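Local coordinates for spindle assembly abnormal protein 6 (Caenorhabditis elegans, PDB 3PYI) that serves as the central scaffold of centrioles, its globular N-terminal domain linking coiled-coil dimers into the ring that sets their nine-fold symmetry, at residues G130-E142 and C146-K158. The protein carries 1 engineered substitution. Numbering follows the deposited sequence. Where two conformers were deposited one is given.
Sequences GKPTEINIILDAE and CSFELFSKTPISK
Glu-134, Asn-136 and Ile-138 pair in antiparallel register with Phe-151, Glu-149 and Ser-147, each pair closed by two backbone hydrogen bonds, and the strand axes run at 170°. On one face, Ile-135 turns its two branches to different neighbours: CG1 meets Leu-150 CD1 at 3.6 Å, and with CG1 beside the backbone N (chi1 -61°), CG2 falls opposite that nitrogen and reaches Phe-148 CE1 at 3.7 Å. Further along, Leu-139 CD2 rests on Cys-146 CB at 3.5 Å. This β-hairpin belongs to the β-sandwich of the SAS-6 N-terminal domain, where strand 7-23 continues the sheet beyond 133-139 and Ile-57 packs against Ile-137, Cys-146 and Phe-148. The other face is more polar. There the Glu-149 carboxylate lies against Ile-138 CD1, 3.5 Å from OE1, and its OE2 accepts from Ser-147 OG at 3.1 Å, 28° out of the carboxylate plane, with Lys-160 a weak, longer partner. With an alanine here, the Ser-147 hydroxyl would probably be left without this acceptor and Ile-138 CD1 with less to pack against. Near the open end, one water joins Glu-134 OE1 (2.7 Å) to Lys-153 N (2.8 Å) and also donates to Pro-132 O.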
loop_
_atom_site.group_PDB
_atom_site.type_symbol
_atom_site.label_atom_id
_atom_site.label_comp_id
_atom_site.label_asym_id
_atom_site.label_seq_id
_atom_site.Cartn_x
_atom_site.Cartn_y
_atom_site.Cartn_z
ATOM N N GLY A 130 -8.207 -5.840 -2.373
ATOM C CA GLY A 130 -8.803 -7.143 -2.616
ATOM C C GLY A 130 -9.591 -7.202 -3.912
ATOM O O GLY A 130 -9.957 -8.280 -4.386
ATOM N N LYS A 131 -9.857 -6.033 -4.484
ATOM C CA LYS A 131 -10.583 -5.935 -5.742
ATOM C C LYS A 131 -9.665 -6.343 -6.889
ATOM O O LYS A 131 -8.457 -6.476 -6.695
ATOM C CB LYS A 131 -11.077 -4.500 -5.949
ATOM C CG LYS A 131 -11.828 -3.920 -4.757
ATOM C CD LYS A 131 -12.171 -2.454 -4.969
ATOM C CE LYS A 131 -12.824 -1.859 -3.733
ATOM N NZ LYS A 131 -13.161 -0.419 -3.917
ATOM N N PRO A 132 -10.237 -6.555 -8.085
ATOM C CA PRO A 132 -9.456 -6.832 -9.292
ATOM C C PRO A 132 -8.140 -6.051 -9.349
ATOM O O PRO A 132 -8.043 -4.926 -8.863
ATOM C CB PRO A 132 -10.391 -6.375 -10.413
ATOM C CG PRO A 132 -11.787 -6.522 -9.841
ATOM C CD PRO A 132 -11.681 -6.683 -8.338
ATOM N N THR A 133 -7.134 -6.675 -9.945
ATOM C CA THR A 133 -5.804 -6.096 -10.085
ATOM C C THR A 133 -5.789 -5.047 -11.189
ATOM O O THR A 133 -6.514 -5.163 -12.173
ATOM C CB THR A 133 -4.780 -7.197 -10.437
ATOM O OG1 THR A 133 -4.775 -8.194 -9.411
ATOM C CG2 THR A 133 -3.380 -6.625 -10.573
ATOM N N GLU A 134 -4.968 -4.021 -11.023
ATOM C CA GLU A 134 -4.858 -2.979 -12.037
ATOM C C GLU A 134 -3.392 -2.761 -12.322
ATOM O O GLU A 134 -2.545 -2.856 -11.429
ATOM C CB GLU A 134 -5.489 -1.658 -11.581
ATOM C CG GLU A 134 -7.007 -1.651 -11.477
ATOM C CD GLU A 134 -7.538 -0.381 -10.819
ATOM O OE1 GLU A 134 -7.338 -0.212 -9.596
ATOM O OE2 GLU A 134 -8.150 0.451 -11.522
ATOM N N ILE A 135 -3.099 -2.471 -13.578
ATOM C CA ILE A 135 -1.738 -2.219 -14.006
ATOM C C ILE A 135 -1.605 -0.797 -14.514
ATOM O O ILE A 135 -2.395 -0.325 -15.330
ATOM C CB ILE A 135 -1.335 -3.188 -15.118
ATOM C CG1 ILE A 135 -1.414 -4.627 -14.605
ATOM C CG2 ILE A 135 0.069 -2.872 -15.634
ATOM C CD1 ILE A 135 -1.261 -5.653 -15.688
ATOM N N ASN A 136 -0.600 -0.118 -13.998
ATOM C CA ASN A 136 -0.282 1.217 -14.467
ATOM C C ASN A 136 1.103 1.231 -15.067
ATOM O O ASN A 136 2.045 0.648 -14.537
ATOM C CB ASN A 136 -0.370 2.262 -13.352
ATOM C CG ASN A 136 -1.765 2.821 -13.180
ATOM O OD1 ASN A 136 -2.725 2.339 -13.779
ATOM N ND2 ASN A 136 -1.886 3.839 -12.339
ATOM N N ILE A 137 1.216 1.881 -16.212
ATOM C CA ILE A 137 2.512 2.059 -16.837
ATOM C C ILE A 137 2.768 3.538 -17.000
ATOM O O ILE A 137 1.994 4.245 -17.632
ATOM C CB ILE A 137 2.617 1.348 -18.177
ATOM C CG1 ILE A 137 2.598 -0.169 -17.949
ATOM C CG2 ILE A 137 3.920 1.739 -18.871
ATOM C CD1 ILE A 137 2.503 -0.972 -19.221
ATOM N N ILE A 138 3.851 4.018 -16.413
ATOM C CA ILE A 138 4.136 5.445 -16.473
ATOM C C ILE A 138 5.393 5.711 -17.285
ATOM O O ILE A 138 6.480 5.260 -16.920
ATOM C CB ILE A 138 4.307 6.031 -15.063
ATOM C CG1 ILE A 138 3.158 5.562 -14.161
ATOM C CG2 ILE A 138 4.380 7.552 -15.139
ATOM C CD1 ILE A 138 3.336 5.904 -12.694
ATOM N N LEU A 139 5.243 6.439 -18.392
ATOM C CA LEU A 139 6.379 6.735 -19.257
ATOM C C LEU A 139 7.141 7.984 -18.853
ATOM O O LEU A 139 6.565 8.970 -18.380
ATOM C CB LEU A 139 5.951 6.916 -20.709
ATOM C CG LEU A 139 5.559 5.665 -21.480
ATOM C CD1 LEU A 139 5.020 6.058 -22.858
ATOM C CD2 LEU A 139 6.750 4.737 -21.596
ATOM N N ASP A 140 8.450 7.911 -19.064
ATOM C CA ASP A 140 9.335 9.063 -19.086
ATOM C C ASP A 140 8.849 9.976 -20.205
ATOM O O ASP A 140 8.233 9.499 -21.161
ATOM C CB ASP A 140 10.746 8.580 -19.446
ATOM C CG ASP A 140 11.821 9.284 -18.665
ATOM O OD1 ASP A 140 11.534 10.357 -18.097
ATOM O OD2 ASP A 140 12.954 8.761 -18.615
ATOM N N ALA A 141 9.143 11.271 -20.119
ATOM C CA ALA A 141 8.783 12.183 -21.203
ATOM C C ALA A 141 9.521 11.808 -22.487
ATOM O O ALA A 141 8.981 11.926 -23.585
ATOM C CB ALA A 141 9.074 13.630 -20.821
ATOM N N GLU A 142 10.758 11.346 -22.348
ATOM C CA GLU A 142 11.560 10.953 -23.503
ATOM C C GLU A 142 11.439 9.464 -23.822
ATOM O O GLU A 142 12.063 8.975 -24.759
ATOM C CB GLU A 142 13.032 11.289 -23.273
ATOM C CG GLU A 142 13.296 12.740 -22.950
ATOM C CD GLU A 142 14.754 13.002 -22.658
ATOM O OE1 GLU A 142 15.606 12.495 -23.414
ATOM O OE2 GLU A 142 15.050 13.715 -21.676
ATOM N N CYS A 146 10.142 3.472 -18.180
ATOM C CA CYS A 146 8.772 3.439 -17.717
ATOM C C CYS A 146 8.668 2.632 -16.428
ATOM O O CYS A 146 9.380 1.654 -16.218
ATOM C CB CYS A 146 7.824 2.893 -18.783
ATOM S SG CYS A 146 7.767 1.117 -18.888
ATOM N N SER A 147 7.773 3.075 -15.562
ATOM C CA SER A 147 7.506 2.394 -14.308
ATOM C C SER A 147 6.342 1.433 -14.524
ATOM O O SER A 147 5.267 1.831 -14.963
ATOM C CB SER A 147 7.165 3.434 -13.236
ATOM O OG SER A 147 6.814 2.814 -12.010
ATOM N N PHE A 148 6.573 0.157 -14.266
ATOM C CA PHE A 148 5.519 -0.836 -14.376
ATOM C C PHE A 148 4.954 -1.040 -12.975
ATOM O O PHE A 148 5.663 -1.534 -12.094
ATOM C CB PHE A 148 6.112 -2.154 -14.880
ATOM C CG PHE A 148 5.143 -3.291 -14.871
ATOM C CD1 PHE A 148 4.301 -3.503 -15.940
ATOM C CD2 PHE A 148 5.071 -4.151 -13.793
ATOM C CE1 PHE A 148 3.404 -4.551 -15.939
ATOM C CE2 PHE A 148 4.173 -5.203 -13.791
ATOM C CZ PHE A 148 3.333 -5.393 -14.867
ATOM N N GLU A 149 3.694 -0.668 -12.767
ATOM C CA GLU A 149 3.101 -0.686 -11.423
ATOM C C GLU A 149 1.906 -1.612 -11.302
ATOM O O GLU A 149 1.053 -1.646 -12.169
ATOM C CB GLU A 149 2.696 0.721 -11.007
ATOM C CG GLU A 149 3.818 1.725 -11.184
ATOM C CD GLU A 149 3.537 3.047 -10.519
ATOM O OE1 GLU A 149 2.351 3.426 -10.424
ATOM O OE2 GLU A 149 4.510 3.715 -10.106
ATOM N N LEU A 150 1.858 -2.373 -10.215
ATOM C CA LEU A 150 0.753 -3.286 -9.981
ATOM C C LEU A 150 -0.068 -2.799 -8.771
ATOM O O LEU A 150 0.501 -2.416 -7.759
ATOM C CB LEU A 150 1.319 -4.680 -9.712
ATOM C CG LEU A 150 0.403 -5.867 -9.979
ATOM C CD1 LEU A 150 -0.165 -5.778 -11.385
ATOM C CD2 LEU A 150 1.187 -7.155 -9.804
ATOM N N PHE A 151 -1.394 -2.834 -8.885
ATOM C CA PHE A 151 -2.287 -2.321 -7.847
ATOM C C PHE A 151 -3.327 -3.358 -7.480
ATOM O O PHE A 151 -3.796 -4.103 -8.336
ATOM C CB PHE A 151 -3.052 -1.087 -8.336
ATOM C CG PHE A 151 -2.210 0.149 -8.477
ATOM C CD1 PHE A 151 -1.476 0.370 -9.634
ATOM C CD2 PHE A 151 -2.174 1.104 -7.468
ATOM C CE1 PHE A 151 -0.696 1.517 -9.772
ATOM C CE2 PHE A 151 -1.417 2.260 -7.604
ATOM C CZ PHE A 151 -0.667 2.464 -8.763
ATOM N N SER A 152 -3.705 -3.382 -6.206
ATOM C CA SER A 152 -4.892 -4.109 -5.784
ATOM C C SER A 152 -5.739 -3.191 -4.896
ATOM O O SER A 152 -5.447 -3.004 -3.722
ATOM C CB SER A 152 -4.484 -5.401 -5.059
ATOM O OG SER A 152 -5.618 -6.172 -4.718
ATOM N N LYS A 153 -6.778 -2.614 -5.478
ATOM C CA LYS A 153 -7.556 -1.542 -4.850
ATOM C C LYS A 153 -8.149 -1.935 -3.499
ATOM O O LYS A 153 -8.569 -3.071 -3.318
ATOM C CB LYS A 153 -8.682 -1.142 -5.805
ATOM C CG LYS A 153 -9.255 0.241 -5.615
ATOM C CD LYS A 153 -10.305 0.518 -6.695
ATOM C CE LYS A 153 -10.763 1.971 -6.684
ATOM N NZ LYS A 153 -9.620 2.917 -6.833
ATOM N N THR A 154 -8.177 -1.005 -2.546
ATOM C CA THR A 154 -8.897 -1.252 -1.292
ATOM C C THR A 154 -10.113 -0.335 -1.277
ATOM O O THR A 154 -10.257 0.499 -2.164
ATOM C CB THR A 154 -8.049 -0.963 -0.047
ATOM O OG1 THR A 154 -8.099 0.438 0.239
ATOM C CG2 THR A 154 -6.590 -1.427 -0.247
ATOM N N PRO A 155 -10.995 -0.488 -0.277
ATOM C CA PRO A 155 -12.141 0.424 -0.217
ATOM C C PRO A 155 -11.756 1.884 0.010
ATOM O O PRO A 155 -12.588 2.741 -0.246
ATOM C CB PRO A 155 -12.954 -0.109 0.965
ATOM C CG PRO A 155 -12.565 -1.562 1.058
ATOM C CD PRO A 155 -11.123 -1.613 0.672
ATOM N N ILE A 156 -10.550 2.181 0.486
ATOM C CA ILE A 156 -10.213 3.583 0.750
ATOM C C ILE A 156 -8.945 4.057 0.071
ATOM O O ILE A 156 -8.522 5.195 0.274
ATOM C CB ILE A 156 -10.096 3.914 2.271
ATOM C CG1 ILE A 156 -8.960 3.143 2.934
ATOM C CG2 ILE A 156 -11.395 3.642 2.985
ATOM C CD1 ILE A 156 -8.739 3.595 4.380
ATOM N N SER A 157 -8.337 3.196 -0.738
ATOM C CA SER A 157 -7.023 3.519 -1.274
ATOM C C SER A 157 -6.705 2.773 -2.564
ATOM O O SER A 157 -7.347 1.776 -2.916
ATOM C CB SER A 157 -5.941 3.191 -0.242
ATOM O OG SER A 157 -5.862 1.790 -0.077
ATOM N N LYS A 158 -5.669 3.245 -3.243
ATOM C CA LYS A 158 -5.276 2.697 -4.537
ATOM C C LYS A 158 -4.699 1.287 -4.430
ATOM O O LYS A 158 -4.858 0.488 -5.351
ATOM C CB LYS A 158 -4.280 3.635 -5.220
ATOM C CG LYS A 158 -4.909 4.974 -5.664
ATOM C CD LYS A 158 -3.849 5.915 -6.205
ATOM C CE LYS A 158 -4.468 7.115 -6.914
ATOM N NZ LYS A 158 -3.440 8.136 -7.285
HETATM O O HOH W 1 -5.887 -7.803 -7.034
HETATM O O HOH W 2 -7.120 -2.532 -8.236
HETATM O O HOH W 3 -6.234 1.339 -7.757
HETATM O O HOH W 4 -9.450 2.206 -9.945
#